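HmuY protein (Prevotella intermedia, PDB 6R2H) probably binds heme as a hemophore-like protein of the HmuY family, serving heme uptake, and is captured here in its heme-free form. Local coordinates at residues Asp16-Ile21 / Thr130-Glu135; His74-Arg79 / Lys138-Asn143. All blocks are in the same frame, centred on the assembly; numbering follows the deposited sequence.

From the N terminus the chain runs through strand 17-21, forms the hairpin of strands 71-74 and 77-80, and leaves strand 124-132 for the short strand 140-141. Contact 1 (16-21 with 130-135) closes a loop of 108 residues and sets the four-stranded sheet against the nine-stranded one. Contact 2 (74-79 with 138-143) closes a loop of 58 residues and fixes the hairpin turn to the chain beyond strand 124-132. Their segments alternate, so the two loops cross. They also meet directly, with a probable hydrogen bond between Asn133 N and Ala78 O at 2.7 Å, which joins the hairpin of contact 2 to segment 130-135 of contact 1.

Contact 1. Residues Asp16-Ile21 / Thr130-Glu135; sequences DSWIYI and TMLNGE
Trp18 meets Leu132 edge-on. Methyl CD2 of the leucine lies in the plane of the indole, 3.6 Å from CH2 at the far corner of the six-membered ring, and the two side chains run at a slant to one another. Trp18 reaches this position with CG beside its backbone N and anti to the carbonyl carbon (chi1 -77°), which sends the ring out from strand 17-21 towards strand 124-132. In Leu132 the branch CD1 extends anti to CA (chi2 -169°), leaving CD2 as the methyl turned to the indole. Thr130 adds a looser touch along the same rim: its CG2 is 4.5 Å from Trp18 CZ2 and also close to the ring plane. The backbones stay well apart, with the CA atoms of Trp18 and Thr130 12.0 Å from each other, so the tryptophan spans the gap and no hydrogen bond crosses it.

The faces of the indole are occupied by other groups. Tyr20, two residues along the same strand, places OH 3.7 Å above one face, displaced towards the rim, while the His74 ring approaches the opposite face with its plane inclined by about 40°. At the pyrrole end, NE1 is hydrogen-bonded to Glu33 OE1, which satisfies the polar atom of this buried side chain and probably helps fix the rotation of the ring.

Among its neighbours, strand 17-21 lies between strands 28-32 and 71-74 in the four-stranded sheet. Ile112 of strand 105-115 touches Trp18, Thr130 and Leu132 alike, and Arg79 of strand 77-80 touches Trp18, Tyr20 and Met131. The contact is thus apolar packing near the centre of the chain, where a tryptophan from an inner strand of the four-stranded sheet reaches strand 124-132 of the nine-stranded one.

Contact 2. Residues His74-Arg79 / Lys138-Asn143; sequences HITDAR and KWVKSN
Trp139 donates the hydrogen bond that joins the segments: NE1 lies 3.0 Å from Thr76 O, with an N-H...O angle of 160°. With CG between backbone N and carbonyl carbon (chi1 75°), Trp139 turns its NE1 edge to that oxygen. The acceptor sits close to the indole plane, whereas the donor is tilted 21° out of the carbonyl plane of Thr76.

Apolar contacts lie beside this bond. The Thr76 side chain stands roughly at right angles to both partners, its CG2 4.0 Å from Trp139 CZ2 and its CB 3.8 Å from Val140 CG2. Val140 CG1 lies 3.6 Å above one face of the neighbouring Trp139 ring, and Phe170 meets that ring.

Within 74-79, polar bonds brace the turn. His74 ND1 donates to the anti lone pair of Asp77 OD2 over 2.6 Å, nearly in the imidazole plane, and NE2 is held by Tyr15 O. Backbone bonds run from His74 N to Asp77 O and from Asp77 N to His74 O.

This paired bonding, with Ile75 and Thr76 at the corners of a type II' turn, is characteristic of a two-residue beta hairpin; here it links strands 71-74 and 77-80, and Trp139 binds the Thr76 carbonyl.

Contact 1. Residues Asp16-Ile21 / Thr130-Glu135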
# COMPACT_ATOMS: atom_id res chain seq x y z
N ASP A 16 9.79 -2.91 -7.59
CA ASP A 16 10.89 -2.94 -6.64
C ASP A 16 10.85 -1.71 -5.73
O ASP A 16 11.74 -1.54 -4.91
CB ASP A 16 12.24 -3.21 -7.30
CG ASP A 16 12.68 -2.12 -8.24
OD1 ASP A 16 11.80 -1.43 -8.81
OD2 ASP A 16 13.91 -1.97 -8.42
N SER A 17 9.81 -0.88 -5.86
CA SER A 17 9.82 0.41 -5.19
C SER A 17 8.51 0.70 -4.46
O SER A 17 7.47 0.11 -4.73
CB SER A 17 10.16 1.52 -6.14
OG SER A 17 11.24 1.16 -6.98
N TRP A 18 8.63 1.64 -3.53
CA TRP A 18 7.58 2.12 -2.65
C TRP A 18 7.43 3.63 -2.85
O TRP A 18 8.37 4.32 -3.22
CB TRP A 18 7.98 1.85 -1.19
CG TRP A 18 7.83 0.44 -0.72
CD1 TRP A 18 8.76 -0.56 -0.79
CD2 TRP A 18 6.68 -0.13 -0.07
NE1 TRP A 18 8.27 -1.72 -0.23
CE2 TRP A 18 6.99 -1.48 0.22
CE3 TRP A 18 5.41 0.35 0.28
CZ2 TRP A 18 6.09 -2.34 0.84
CZ3 TRP A 18 4.52 -0.49 0.91
CH2 TRP A 18 4.86 -1.82 1.18
N ILE A 19 6.23 4.14 -2.55
CA ILE A 19 6.09 5.55 -2.24
C ILE A 19 5.70 5.68 -0.76
O ILE A 19 4.94 4.86 -0.25
CB ILE A 19 5.10 6.26 -3.18
CG1 ILE A 19 3.67 5.74 -3.02
CG2 ILE A 19 5.58 6.18 -4.62
CD1 ILE A 19 2.63 6.60 -3.70
N TYR A 20 6.23 6.71 -0.10
CA TYR A 20 5.98 6.99 1.31
C TYR A 20 5.32 8.36 1.43
O TYR A 20 5.90 9.36 1.02
CB TYR A 20 7.28 6.91 2.11
CG TYR A 20 7.90 5.54 2.18
CD1 TYR A 20 8.75 5.09 1.19
CD2 TYR A 20 7.63 4.68 3.24
CE1 TYR A 20 9.33 3.83 1.24
CE2 TYR A 20 8.20 3.41 3.32
CZ TYR A 20 9.05 2.99 2.31
OH TYR A 20 9.62 1.74 2.36
N ILE A 21 4.09 8.39 1.98
CA ILE A 21 3.32 9.63 1.99
C ILE A 21 3.21 10.19 3.40
O ILE A 21 2.76 9.51 4.31
CB ILE A 21 1.94 9.43 1.35
CG1 ILE A 21 2.08 8.79 -0.03
CG2 ILE A 21 1.20 10.77 1.29
CD1 ILE A 21 0.82 8.19 -0.58
N THR A 130 7.90 -8.53 4.34
CA THR A 130 7.75 -7.19 4.90
C THR A 130 6.50 -7.13 5.79
O THR A 130 6.09 -8.15 6.34
CB THR A 130 7.76 -6.15 3.78
OG1 THR A 130 7.78 -4.87 4.44
CG2 THR A 130 6.59 -6.29 2.83
N MET A 131 5.92 -5.93 5.93
CA MET A 131 4.70 -5.72 6.69
C MET A 131 3.68 -5.04 5.78
O MET A 131 4.02 -4.07 5.11
CB MET A 131 4.96 -4.81 7.89
CG MET A 131 5.83 -5.42 8.97
SD MET A 131 4.96 -6.69 9.91
CE MET A 131 4.14 -5.72 11.17
N LEU A 132 2.45 -5.55 5.74
CA LEU A 132 1.39 -4.87 4.99
C LEU A 132 0.18 -4.72 5.89
O LEU A 132 0.03 -5.47 6.85
CB LEU A 132 0.99 -5.71 3.77
CG LEU A 132 1.98 -5.80 2.61
CD1 LEU A 132 1.29 -6.43 1.41
CD2 LEU A 132 2.56 -4.45 2.23
N ASN A 133 -0.68 -3.76 5.55
CA ASN A 133 -1.96 -3.59 6.22
C ASN A 133 -3.06 -4.18 5.35
O ASN A 133 -3.35 -3.65 4.27
CB ASN A 133 -2.30 -2.13 6.51
CG ASN A 133 -3.52 -2.02 7.39
OD1 ASN A 133 -4.66 -2.17 6.93
ND2 ASN A 133 -3.30 -1.75 8.67
N GLY A 134 -3.68 -5.26 5.85
CA GLY A 134 -4.63 -6.04 5.08
C GLY A 134 -5.90 -5.25 4.75
O GLY A 134 -6.45 -5.39 3.65
N GLU A 135 -6.36 -4.43 5.70
CA GLU A 135 -7.58 -3.65 5.55
C GLU A 135 -7.38 -2.59 4.47
O GLU A 135 -8.17 -2.50 3.54
CB GLU A 135 -7.98 -3.03 6.90
CG GLU A 135 -9.40 -2.50 6.95
CD GLU A 135 -10.52 -3.52 7.00
OE1 GLU A 135 -10.26 -4.71 6.74
OE2 GLU A 135 -11.67 -3.10 7.25

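Contact 2. Residues His74-Arg79 / Lys138-Asn143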
# COMPACT_ATOMS: atom_id res chain seq x y z
N HIS A 74 3.14 0.04 -2.49
CA HIS A 74 3.94 -0.74 -3.42
C HIS A 74 2.99 -1.41 -4.40
O HIS A 74 2.31 -2.38 -4.06
CB HIS A 74 4.78 -1.79 -2.66
CG HIS A 74 5.30 -2.88 -3.54
ND1 HIS A 74 4.65 -4.10 -3.68
CD2 HIS A 74 6.38 -2.95 -4.33
CE1 HIS A 74 5.33 -4.87 -4.51
NE2 HIS A 74 6.39 -4.19 -4.92
N ILE A 75 2.94 -0.89 -5.63
CA ILE A 75 1.93 -1.29 -6.60
C ILE A 75 0.57 -1.03 -5.96
O ILE A 75 0.15 0.13 -5.89
CB ILE A 75 2.16 -2.73 -7.12
CG1 ILE A 75 3.60 -2.95 -7.60
CG2 ILE A 75 1.15 -3.08 -8.21
CD1 ILE A 75 4.05 -2.01 -8.69
N THR A 76 -0.10 -2.06 -5.43
CA THR A 76 -1.39 -1.87 -4.78
C THR A 76 -1.33 -2.29 -3.32
O THR A 76 -2.30 -2.09 -2.59
CB THR A 76 -2.57 -2.51 -5.54
OG1 THR A 76 -2.38 -3.92 -5.63
CG2 THR A 76 -2.76 -1.95 -6.93
N ASP A 77 -0.19 -2.84 -2.89
CA ASP A 77 0.02 -3.17 -1.49
C ASP A 77 0.15 -1.89 -0.66
O ASP A 77 0.71 -0.91 -1.12
CB ASP A 77 1.28 -4.01 -1.28
CG ASP A 77 1.43 -5.15 -2.27
OD1 ASP A 77 0.55 -6.03 -2.28
OD2 ASP A 77 2.41 -5.14 -3.02
N ALA A 78 -0.34 -1.96 0.59
CA ALA A 78 -0.38 -0.82 1.49
C ALA A 78 0.25 -1.16 2.84
O ALA A 78 0.05 -2.25 3.38
CB ALA A 78 -1.81 -0.37 1.68
N ARG A 79 0.98 -0.19 3.39
CA ARG A 79 1.61 -0.30 4.70
C ARG A 79 1.40 1.02 5.42
O ARG A 79 1.30 2.07 4.79
CB ARG A 79 3.11 -0.54 4.52
CG ARG A 79 3.86 -0.85 5.80
CD ARG A 79 5.34 -0.82 5.46
NE ARG A 79 6.23 -1.23 6.54
CZ ARG A 79 7.56 -1.14 6.46
NH1 ARG A 79 8.12 -0.67 5.36
NH2 ARG A 79 8.31 -1.52 7.48
N LYS A 138 -7.62 -3.31 0.85
CA LYS A 138 -8.91 -3.51 0.21
C LYS A 138 -9.30 -2.32 -0.67
O LYS A 138 -10.38 -2.33 -1.26
CB LYS A 138 -9.99 -3.75 1.27
CG LYS A 138 -9.93 -5.08 2.02
CD LYS A 138 -10.95 -5.10 3.12
CE LYS A 138 -10.84 -6.31 4.03
NZ LYS A 138 -12.08 -6.47 4.83
N TRP A 139 -8.45 -1.30 -0.76
CA TRP A 139 -8.80 -0.11 -1.53
C TRP A 139 -9.07 -0.43 -3.00
O TRP A 139 -9.76 0.32 -3.70
CB TRP A 139 -7.75 0.99 -1.35
CG TRP A 139 -6.46 0.77 -2.08
CD1 TRP A 139 -5.43 -0.04 -1.70
CD2 TRP A 139 -6.06 1.36 -3.33
NE1 TRP A 139 -4.42 -0.01 -2.63
CE2 TRP A 139 -4.78 0.85 -3.64
CE3 TRP A 139 -6.66 2.26 -4.22
CZ2 TRP A 139 -4.08 1.22 -4.79
CZ3 TRP A 139 -5.97 2.63 -5.36
CH2 TRP A 139 -4.70 2.11 -5.64
N VAL A 140 -8.50 -1.55 -3.47
CA VAL A 140 -8.82 -2.12 -4.76
C VAL A 140 -9.33 -3.53 -4.50
O VAL A 140 -8.80 -4.22 -3.63
CB VAL A 140 -7.60 -2.16 -5.70
CG1 VAL A 140 -7.28 -0.77 -6.23
CG2 VAL A 140 -6.37 -2.78 -5.04
N LYS A 141 -10.38 -3.91 -5.24
CA LYS A 141 -10.96 -5.23 -5.14
C LYS A 141 -10.67 -5.95 -6.45
O LYS A 141 -10.92 -5.40 -7.53
CB LYS A 141 -12.47 -5.14 -4.91
CG LYS A 141 -13.15 -6.44 -4.52
CD LYS A 141 -14.17 -6.28 -3.40
CE LYS A 141 -15.03 -7.51 -3.19
NZ LYS A 141 -14.24 -8.75 -3.34
N SER A 142 -10.13 -7.17 -6.34
CA SER A 142 -9.89 -7.97 -7.53
C SER A 142 -11.23 -8.34 -8.14
O SER A 142 -12.16 -8.68 -7.41
CB SER A 142 -9.05 -9.18 -7.22
OG SER A 142 -9.38 -10.25 -8.10
N ASN A 143 -11.32 -8.23 -9.46
CA ASN A 143 -12.43 -8.76 -10.23
C ASN A 143 -12.13 -10.21 -10.65
O ASN A 143 -12.87 -10.77 -11.45
CB ASN A 143 -12.74 -7.83 -11.40
CG ASN A 143 -13.51 -6.59 -10.98
OD1 ASN A 143 -14.65 -6.68 -10.54
ND2 ASN A 143 -12.91 -5.42 -11.13